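Local coordinates for protein glycoside hydrolase family 31 (Trueperella pyogenes, PDB 5I0F) that degrades cycloalternan, a cyclic alpha-glucan, probably by a retaining mechanism that passes through a covalent sugar-enzyme intermediate, at residues L167-D172 / D186-R191; V176-R181 / T236-A241; L386-L391 / E450-L455. All coordinates share one frame; numbering follows the deposited sequence.

Overall arrangement
Interactions 1 and 2 are interlocked: their segments alternate along the chain, their centres lie about 10 Å apart, and they meet directly where G189 N and L190 O probably hydrogen-bond to V240 O and V240 N. Both belong to the beta-rich region ahead of the catalytic barrel. Interaction 1 ties the end of strand 160-168 to the loop that follows strand 174-179, and interaction 2 joins strand 174-179 to strand 236-240 of a second sheet. Interaction 3 comes later, within the TIM barrel, its centre about 43 Å from that of interaction 1 and about 34 Å from that of interaction 2. The first two thus knit two sheets together, while the third lies beside the bound sugar.

Interaction 1 of 3, residues L167-D172 / D186-R191; sequences LRIEGD and DQRGLR
R188 reaches across to the backbone just past strand 160-168 and lays its guanidinium against I169. From CB, which already points toward 167-172, the chain runs on fully extended, with CG anti to the backbone N (chi1 -172°), and this carries the charged end the whole way over. CD and NE pass the methyl CD1 of I169, each 4.1 Å from it. At CZ the planar group is reached, and the same CD1 sits 3.6 Å above that plane, toward its rim; a branched aliphatic side chain suits this place, since its methyl and methylene groups can lie over the face of a flat cation. NH1 donates to E170 O at 2.8 Å, nearly in the guanidinium plane but tilted 32° from the carbonyl plane, and it also serves E173 O. NH2 gives a hydrogen to water 1 at 2.8 Å, and the water in turn donates to I169 O; S245 O is a further acceptor for NH2. The root of the side chain is fixed as well. D186 OD1 accepts from R188 N at 3.0 Å in an Asx turn, which leads into a type II beta turn from Q187 to L190, where G189 takes the positive phi (96°) that a side chain would resist. The arginine is thus bound by neutral carbonyls and water: the nearby D172 OD1 remains 6.6 Å from NH1, so any charge attraction is probably secondary to directional hydrogen bonding.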
# COMPACT_ATOMS: atom_id res chain seq x y z
N LEU A 167 -3.35 13.95 22.63
CA LEU A 167 -4.73 13.66 22.98
C LEU A 167 -4.77 12.69 24.16
O LEU A 167 -3.96 11.75 24.26
CB LEU A 167 -5.46 13.02 21.80
CG LEU A 167 -5.36 13.69 20.44
CD1 LEU A 167 -6.14 12.85 19.45
CD2 LEU A 167 -5.91 15.10 20.50
N ARG A 168 -5.76 12.89 25.03
CA ARG A 168 -5.95 12.03 26.19
C ARG A 168 -6.64 10.70 25.81
O ARG A 168 -7.61 10.71 25.06
CB ARG A 168 -6.78 12.77 27.24
CG ARG A 168 -6.86 12.06 28.58
CD ARG A 168 -7.40 12.98 29.68
NE ARG A 168 -8.76 13.37 29.36
CZ ARG A 168 -9.85 12.61 29.54
NH1 ARG A 168 -11.04 13.11 29.20
NH2 ARG A 168 -9.78 11.38 30.08
N ILE A 169 -6.14 9.59 26.34
CA ILE A 169 -6.78 8.27 26.20
C ILE A 169 -7.00 7.71 27.59
O ILE A 169 -6.18 7.94 28.48
CB ILE A 169 -5.94 7.31 25.30
CG1 ILE A 169 -6.60 5.95 25.12
CG2 ILE A 169 -4.52 7.10 25.83
CD1 ILE A 169 -6.01 5.14 23.97
N GLU A 170 -8.11 7.02 27.78
CA GLU A 170 -8.51 6.44 29.07
C GLU A 170 -8.15 4.96 29.17
O GLU A 170 -7.87 4.30 28.16
CB GLU A 170 -10.01 6.68 29.32
CG GLU A 170 -10.32 8.17 29.38
CD GLU A 170 -11.75 8.51 29.78
OE1 GLU A 170 -12.60 7.62 29.83
OE2 GLU A 170 -12.02 9.71 30.06
N GLY A 171 -8.10 4.46 30.40
CA GLY A 171 -7.50 3.16 30.72
C GLY A 171 -8.09 1.95 30.03
O GLY A 171 -7.36 0.99 29.74
N ASP A 172 -9.37 1.99 29.72
CA ASP A 172 -10.02 0.88 29.02
C ASP A 172 -10.18 1.09 27.51
O ASP A 172 -10.94 0.35 26.87
CB ASP A 172 -11.38 0.59 29.63
CG ASP A 172 -12.38 1.71 29.40
OD1 ASP A 172 -11.97 2.92 29.34
OD2 ASP A 172 -13.58 1.37 29.29
N ASP A 186 -5.30 -3.72 17.61
CA ASP A 186 -5.24 -2.64 18.59
C ASP A 186 -3.83 -2.05 18.54
O ASP A 186 -2.85 -2.71 18.90
CB ASP A 186 -5.59 -3.19 19.98
CG ASP A 186 -5.71 -2.12 21.04
OD1 ASP A 186 -5.45 -0.90 20.80
OD2 ASP A 186 -6.06 -2.53 22.17
N GLN A 187 -3.73 -0.81 18.09
CA GLN A 187 -2.46 -0.13 17.98
C GLN A 187 -1.97 0.50 19.29
O GLN A 187 -0.84 1.01 19.35
CB GLN A 187 -2.56 0.93 16.89
CG GLN A 187 -2.82 0.33 15.52
CD GLN A 187 -1.58 -0.28 14.91
OE1 GLN A 187 -0.55 0.40 14.78
NE2 GLN A 187 -1.66 -1.55 14.54
N ARG A 188 -2.76 0.45 20.35
CA ARG A 188 -2.29 0.98 21.64
C ARG A 188 -1.00 0.30 22.08
O ARG A 188 -0.88 -0.93 22.00
CB ARG A 188 -3.35 0.85 22.71
CG ARG A 188 -2.95 1.56 24.00
CD ARG A 188 -4.10 1.65 24.98
NE ARG A 188 -3.69 2.48 26.10
CZ ARG A 188 -4.50 3.03 26.99
NH1 ARG A 188 -5.82 2.84 26.92
NH2 ARG A 188 -3.98 3.79 27.94
N GLY A 189 -0.04 1.11 22.54
CA GLY A 189 1.28 0.61 22.92
C GLY A 189 2.36 0.72 21.84
O GLY A 189 3.53 0.48 22.13
N LEU A 190 1.96 1.05 20.61
CA LEU A 190 2.87 1.08 19.48
C LEU A 190 3.21 2.51 19.08
O LEU A 190 2.43 3.44 19.35
CB LEU A 190 2.23 0.36 18.26
CG LEU A 190 1.82 -1.11 18.42
CD1 LEU A 190 1.30 -1.66 17.08
CD2 LEU A 190 2.97 -1.95 18.95
N ARG A 191 4.37 2.66 18.46
CA ARG A 191 4.74 3.87 17.74
C ARG A 191 4.72 3.52 16.25
O ARG A 191 5.28 2.50 15.84
CB ARG A 191 6.13 4.36 18.13
CG ARG A 191 6.30 4.62 19.62
CD ARG A 191 7.72 5.08 19.99
NE ARG A 191 7.82 5.19 21.45
CZ ARG A 191 8.08 4.20 22.31
NH1 ARG A 191 8.36 2.96 21.89
NH2 ARG A 191 8.09 4.45 23.62
O HOH W 1 -5.23 5.51 29.78

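Interaction 2 of 3, residues V176-R181 / T236-A241; sequences VGFGER and TWYDVA
The carbonyl oxygen of F178, whose ring packs against Y238 and V240, is gripped by two nitrogens of R181. NE and NH2 each donate to F178 O at 2.9 Å, so the guanidinium meets that one atom side-on and almost in its own plane. NH2 approaches in the carbonyl plane, whereas NE comes from well above it. Here the chain turns a corner, and the arginine closes the bend by holding a backbone oxygen only three residues back. The phenylalanine ring then projects toward 236-241, its CG beside the backbone N and anti to the carbonyl carbon (chi1 -52°). Its CE1 stands 3.5 Å above the middle of the Y238 ring, yet the two planes are inclined at 39° and the centroids are 4.6 Å apart, an oblique pairing. Next round the phenyl ring, CE2 and CZ touch V240, each 4.1 Å from its CG2, a compact branched residue that packs closely beside them. Tyrosine adds a polar end to this greasy patch: Y238 OH donates to T236 OG1 at 2.8 Å, two residues back along the same strand. Strand 174-179 is an edge of the mixed sheet, paired with 212-219, while 236-240 runs between 247-253 and 191-194 in the antiparallel sheet. A216 and P214 of strand 212-219 and I250 of strand 247-253 border the aromatic pair, which therefore fills the space between the two sheets.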
# COMPACT_ATOMS: atom_id res chain seq x y z
N VAL A 176 -7.96 1.64 17.07
CA VAL A 176 -7.97 0.88 15.81
C VAL A 176 -8.02 1.86 14.66
O VAL A 176 -8.86 2.75 14.63
CB VAL A 176 -9.16 -0.08 15.74
CG1 VAL A 176 -9.18 -0.82 14.41
CG2 VAL A 176 -9.11 -1.06 16.90
N GLY A 177 -7.10 1.68 13.71
CA GLY A 177 -7.07 2.50 12.53
C GLY A 177 -5.69 2.68 11.96
O GLY A 177 -4.84 1.77 11.97
N PHE A 178 -5.47 3.90 11.48
CA PHE A 178 -4.28 4.32 10.76
C PHE A 178 -4.13 3.62 9.41
O PHE A 178 -3.01 3.52 8.88
CB PHE A 178 -3.03 4.15 11.62
CG PHE A 178 -3.14 4.80 12.98
CD1 PHE A 178 -3.17 6.17 13.10
CD2 PHE A 178 -3.18 4.04 14.13
CE1 PHE A 178 -3.26 6.78 14.33
CE2 PHE A 178 -3.25 4.64 15.38
CZ PHE A 178 -3.30 6.01 15.48
N GLY A 179 -5.27 3.19 8.85
CA GLY A 179 -5.32 2.52 7.56
C GLY A 179 -5.12 1.02 7.68
O GLY A 179 -5.39 0.43 8.72
N GLU A 180 -4.64 0.42 6.60
CA GLU A 180 -4.39 -1.03 6.59
C GLU A 180 -3.11 -1.33 7.38
O GLU A 180 -2.02 -0.85 7.03
CB GLU A 180 -4.30 -1.51 5.14
CG GLU A 180 -3.95 -3.00 4.94
CD GLU A 180 -3.75 -3.34 3.49
OE1 GLU A 180 -3.13 -2.50 2.76
OE2 GLU A 180 -4.20 -4.44 3.05
N ARG A 181 -3.24 -2.12 8.45
CA ARG A 181 -2.11 -2.48 9.29
C ARG A 181 -2.00 -3.98 9.40
O ARG A 181 -3.00 -4.69 9.40
CB ARG A 181 -2.21 -1.82 10.68
CG ARG A 181 -2.29 -0.31 10.66
CD ARG A 181 -0.93 0.29 10.34
NE ARG A 181 -1.01 1.66 9.89
CZ ARG A 181 0.03 2.48 9.73
NH1 ARG A 181 1.28 2.09 10.01
NH2 ARG A 181 -0.19 3.70 9.29
N THR A 236 2.64 11.90 9.03
CA THR A 236 2.31 12.02 10.44
C THR A 236 2.86 10.82 11.18
O THR A 236 3.03 9.75 10.60
CB THR A 236 0.78 12.11 10.68
OG1 THR A 236 0.12 11.04 9.99
CG2 THR A 236 0.24 13.43 10.17
N TRP A 237 3.14 11.03 12.46
CA TRP A 237 3.67 10.00 13.36
C TRP A 237 2.79 9.94 14.61
O TRP A 237 2.21 10.97 15.04
CB TRP A 237 5.09 10.34 13.77
CG TRP A 237 6.14 10.38 12.71
CD1 TRP A 237 7.07 9.40 12.45
CD2 TRP A 237 6.45 11.45 11.83
NE1 TRP A 237 7.91 9.80 11.45
CE2 TRP A 237 7.55 11.06 11.05
CE3 TRP A 237 5.89 12.73 11.63
CZ2 TRP A 237 8.12 11.89 10.07
CZ3 TRP A 237 6.46 13.56 10.65
CH2 TRP A 237 7.56 13.13 9.89
N TYR A 238 2.70 8.74 15.20
CA TYR A 238 1.81 8.44 16.33
C TYR A 238 2.55 7.61 17.36
O TYR A 238 3.12 6.55 17.03
CB TYR A 238 0.52 7.70 15.85
CG TYR A 238 -0.18 8.47 14.77
CD1 TYR A 238 -1.06 9.50 15.09
CD2 TYR A 238 0.10 8.24 13.42
CE1 TYR A 238 -1.65 10.26 14.10
CE2 TYR A 238 -0.49 9.00 12.42
CZ TYR A 238 -1.36 10.00 12.77
OH TYR A 238 -1.95 10.75 11.80
N ASP A 239 2.57 8.11 18.59
CA ASP A 239 3.03 7.37 19.76
C ASP A 239 1.77 7.10 20.57
O ASP A 239 1.24 8.00 21.25
CB ASP A 239 4.05 8.22 20.53
CG ASP A 239 4.68 7.48 21.69
OD1 ASP A 239 3.99 6.80 22.45
OD2 ASP A 239 5.90 7.61 21.85
N VAL A 240 1.26 5.88 20.43
CA VAL A 240 -0.08 5.58 20.88
C VAL A 240 -0.00 5.06 22.31
O VAL A 240 -0.15 3.86 22.58
CB VAL A 240 -0.82 4.60 19.96
CG1 VAL A 240 -2.30 4.52 20.35
CG2 VAL A 240 -0.68 5.04 18.50
N ALA A 241 0.23 5.99 23.22
CA ALA A 241 0.36 5.67 24.64
C ALA A 241 1.47 4.65 24.92
O ALA A 241 1.30 3.77 25.79
CB ALA A 241 -0.99 5.20 25.20

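Interaction 3 of 3, residues L386-L391 / E450-L455; sequences LWQIPL and EQRRYL. With BGC (beta-D-glucopyranose), chain C.
L386 begins the contact by setting its CD1 methyl 4.2 Å from CD2 of L455, two branched side chains closing an apolar patch between strand 383-388 and the short helix 453-457. W387, next along the strand, faces the other way, toward the glycan pocket. The indole has C1 of the bound glucose at its edge, in plane; its NE1 lies in van der Waals contact with C6 of that sugar, 3.6 Å away, and donates its hydrogen bond to D467 OD2, which fixes the ring's rotation. This alternation is that of a TIM-barrel strand: strand 383-388 is the third of the eight parallel strands, and helices 442-450 and 453-457 belong to the connection leading to its neighbour, 463-466. Q388 again turns to the outer side. Its chain is bent at chi2 (-74°), bringing OE1 to R452 NE at 2.7 Å; the donor lies in the carbonyl plane, but the N-H is bent to 136° and the amide and guanidinium planes stand 61° apart. Y500 OH shares this buried oxygen. The amide's other end, NE2, folds back to W387 O at 2.9 Å and also serves F338 O, so glutamine, donor and acceptor at once, suits the site. At I389 the backbone N donates to water 2, which is weakly bound by R452 NH2 at 3.2 Å.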
# COMPACT_ATOMS: atom_id res chain seq x y z
N LEU A 386 -6.71 -6.06 -16.67
CA LEU A 386 -5.32 -5.93 -17.09
C LEU A 386 -4.50 -5.09 -16.12
O LEU A 386 -4.97 -4.06 -15.61
CB LEU A 386 -5.23 -5.28 -18.47
CG LEU A 386 -5.97 -5.96 -19.62
CD1 LEU A 386 -5.67 -5.26 -20.94
CD2 LEU A 386 -5.61 -7.44 -19.71
N TRP A 387 -3.25 -5.51 -15.94
CA TRP A 387 -2.30 -4.86 -15.04
C TRP A 387 -1.74 -3.56 -15.62
O TRP A 387 -1.54 -3.44 -16.83
CB TRP A 387 -1.15 -5.83 -14.80
CG TRP A 387 -0.08 -5.47 -13.81
CD1 TRP A 387 -0.04 -5.84 -12.50
CD2 TRP A 387 1.14 -4.76 -14.06
NE1 TRP A 387 1.13 -5.40 -11.93
CE2 TRP A 387 1.86 -4.73 -12.85
CE3 TRP A 387 1.69 -4.15 -15.19
CZ2 TRP A 387 3.11 -4.09 -12.73
CZ3 TRP A 387 2.92 -3.53 -15.07
CH2 TRP A 387 3.62 -3.51 -13.85
N GLN A 388 -1.52 -2.61 -14.72
CA GLN A 388 -0.95 -1.30 -15.01
C GLN A 388 0.01 -0.89 -13.92
O GLN A 388 -0.05 -1.43 -12.79
CB GLN A 388 -2.06 -0.26 -15.10
CG GLN A 388 -2.97 -0.43 -16.31
CD GLN A 388 -2.30 -0.00 -17.59
OE1 GLN A 388 -2.38 1.15 -17.98
NE2 GLN A 388 -1.64 -0.93 -18.27
N ILE A 389 0.87 0.08 -14.25
CA ILE A 389 1.81 0.70 -13.33
C ILE A 389 1.84 2.23 -13.68
O ILE A 389 1.79 2.57 -14.88
CB ILE A 389 3.21 0.06 -13.49
CG1 ILE A 389 4.23 0.59 -12.48
CG2 ILE A 389 3.78 0.31 -14.88
CD1 ILE A 389 4.06 0.03 -11.11
N PRO A 390 1.91 3.12 -12.67
CA PRO A 390 1.92 4.57 -12.99
C PRO A 390 3.35 5.08 -13.18
O PRO A 390 3.82 5.95 -12.45
CB PRO A 390 1.25 5.19 -11.78
CG PRO A 390 1.68 4.31 -10.64
CD PRO A 390 1.97 2.93 -11.20
N LEU A 391 4.03 4.46 -14.14
CA LEU A 391 5.42 4.74 -14.49
C LEU A 391 5.61 4.54 -16.00
O LEU A 391 4.91 3.73 -16.62
CB LEU A 391 6.41 3.85 -13.75
CG LEU A 391 6.51 4.07 -12.22
CD1 LEU A 391 7.34 2.97 -11.56
CD2 LEU A 391 7.11 5.44 -11.91
N GLU A 450 -6.04 8.15 -21.71
CA GLU A 450 -6.45 8.15 -23.11
C GLU A 450 -5.60 7.15 -23.92
O GLU A 450 -6.10 6.51 -24.83
CB GLU A 450 -6.33 9.56 -23.70
CG GLU A 450 -6.97 9.72 -25.06
CD GLU A 450 -8.48 9.45 -25.10
OE1 GLU A 450 -9.18 9.57 -24.08
OE2 GLU A 450 -8.97 9.10 -26.20
N GLN A 451 -4.33 7.01 -23.55
CA GLN A 451 -3.46 5.98 -24.14
C GLN A 451 -4.03 4.54 -24.00
O GLN A 451 -3.73 3.67 -24.83
CB GLN A 451 -2.07 6.05 -23.50
CG GLN A 451 -1.30 7.38 -23.63
CD GLN A 451 -0.53 7.52 -24.93
OE1 GLN A 451 0.19 6.59 -25.33
NE2 GLN A 451 -0.64 8.68 -25.59
N ARG A 452 -4.82 4.30 -22.96
CA ARG A 452 -5.44 2.99 -22.66
C ARG A 452 -6.90 2.86 -23.03
O ARG A 452 -7.47 1.78 -22.81
CB ARG A 452 -5.36 2.69 -21.14
CG ARG A 452 -3.99 2.35 -20.65
CD ARG A 452 -3.22 3.56 -20.15
NE ARG A 452 -1.89 3.07 -19.84
CZ ARG A 452 -0.76 3.75 -19.94
NH1 ARG A 452 -0.72 5.03 -20.30
NH2 ARG A 452 0.36 3.11 -19.66
N ARG A 453 -7.51 3.92 -23.54
CA ARG A 453 -8.96 3.95 -23.74
C ARG A 453 -9.42 2.83 -24.67
O ARG A 453 -10.45 2.20 -24.41
CB ARG A 453 -9.43 5.32 -24.26
CG ARG A 453 -10.93 5.41 -24.56
CD ARG A 453 -11.34 6.83 -24.95
NE ARG A 453 -11.25 7.71 -23.79
CZ ARG A 453 -12.13 7.77 -22.80
NH1 ARG A 453 -13.22 7.00 -22.79
NH2 ARG A 453 -11.91 8.59 -21.78
N TYR A 454 -8.66 2.58 -25.72
CA TYR A 454 -9.03 1.51 -26.70
C TYR A 454 -9.14 0.11 -26.06
O TYR A 454 -9.92 -0.71 -26.54
CB TYR A 454 -8.08 1.46 -27.89
CG TYR A 454 -6.85 0.62 -27.67
CD1 TYR A 454 -5.71 1.14 -27.06
CD2 TYR A 454 -6.82 -0.72 -28.06
CE1 TYR A 454 -4.59 0.36 -26.86
CE2 TYR A 454 -5.71 -1.51 -27.85
CZ TYR A 454 -4.60 -0.96 -27.25
OH TYR A 454 -3.50 -1.76 -27.06
N LEU A 455 -8.39 -0.14 -24.99
CA LEU A 455 -8.48 -1.42 -24.26
C LEU A 455 -9.89 -1.64 -23.73
O LEU A 455 -10.40 -2.76 -23.76
CB LEU A 455 -7.50 -1.47 -23.08
CG LEU A 455 -6.03 -1.38 -23.46
CD1 LEU A 455 -5.21 -1.18 -22.20
CD2 LEU A 455 -5.60 -2.63 -24.24
C2 BGC C . 2.17 -6.67 -7.42
C3 BGC C . 2.17 -8.18 -7.75
C4 BGC C . 2.41 -8.36 -9.25
C5 BGC C . 3.70 -7.65 -9.69
C6 BGC C . 3.78 -7.68 -11.21
C1 BGC C . 2.75 -5.68 -8.46
O2 BGC C . 2.17 -6.28 -6.03
O3 BGC C . 0.94 -8.77 -7.34
O4 BGC C . 2.48 -9.76 -9.58
O5 BGC C . 3.80 -6.28 -9.24
O6 BGC C . 5.07 -7.24 -11.66
O HOH W 2 1.04 1.25 -17.16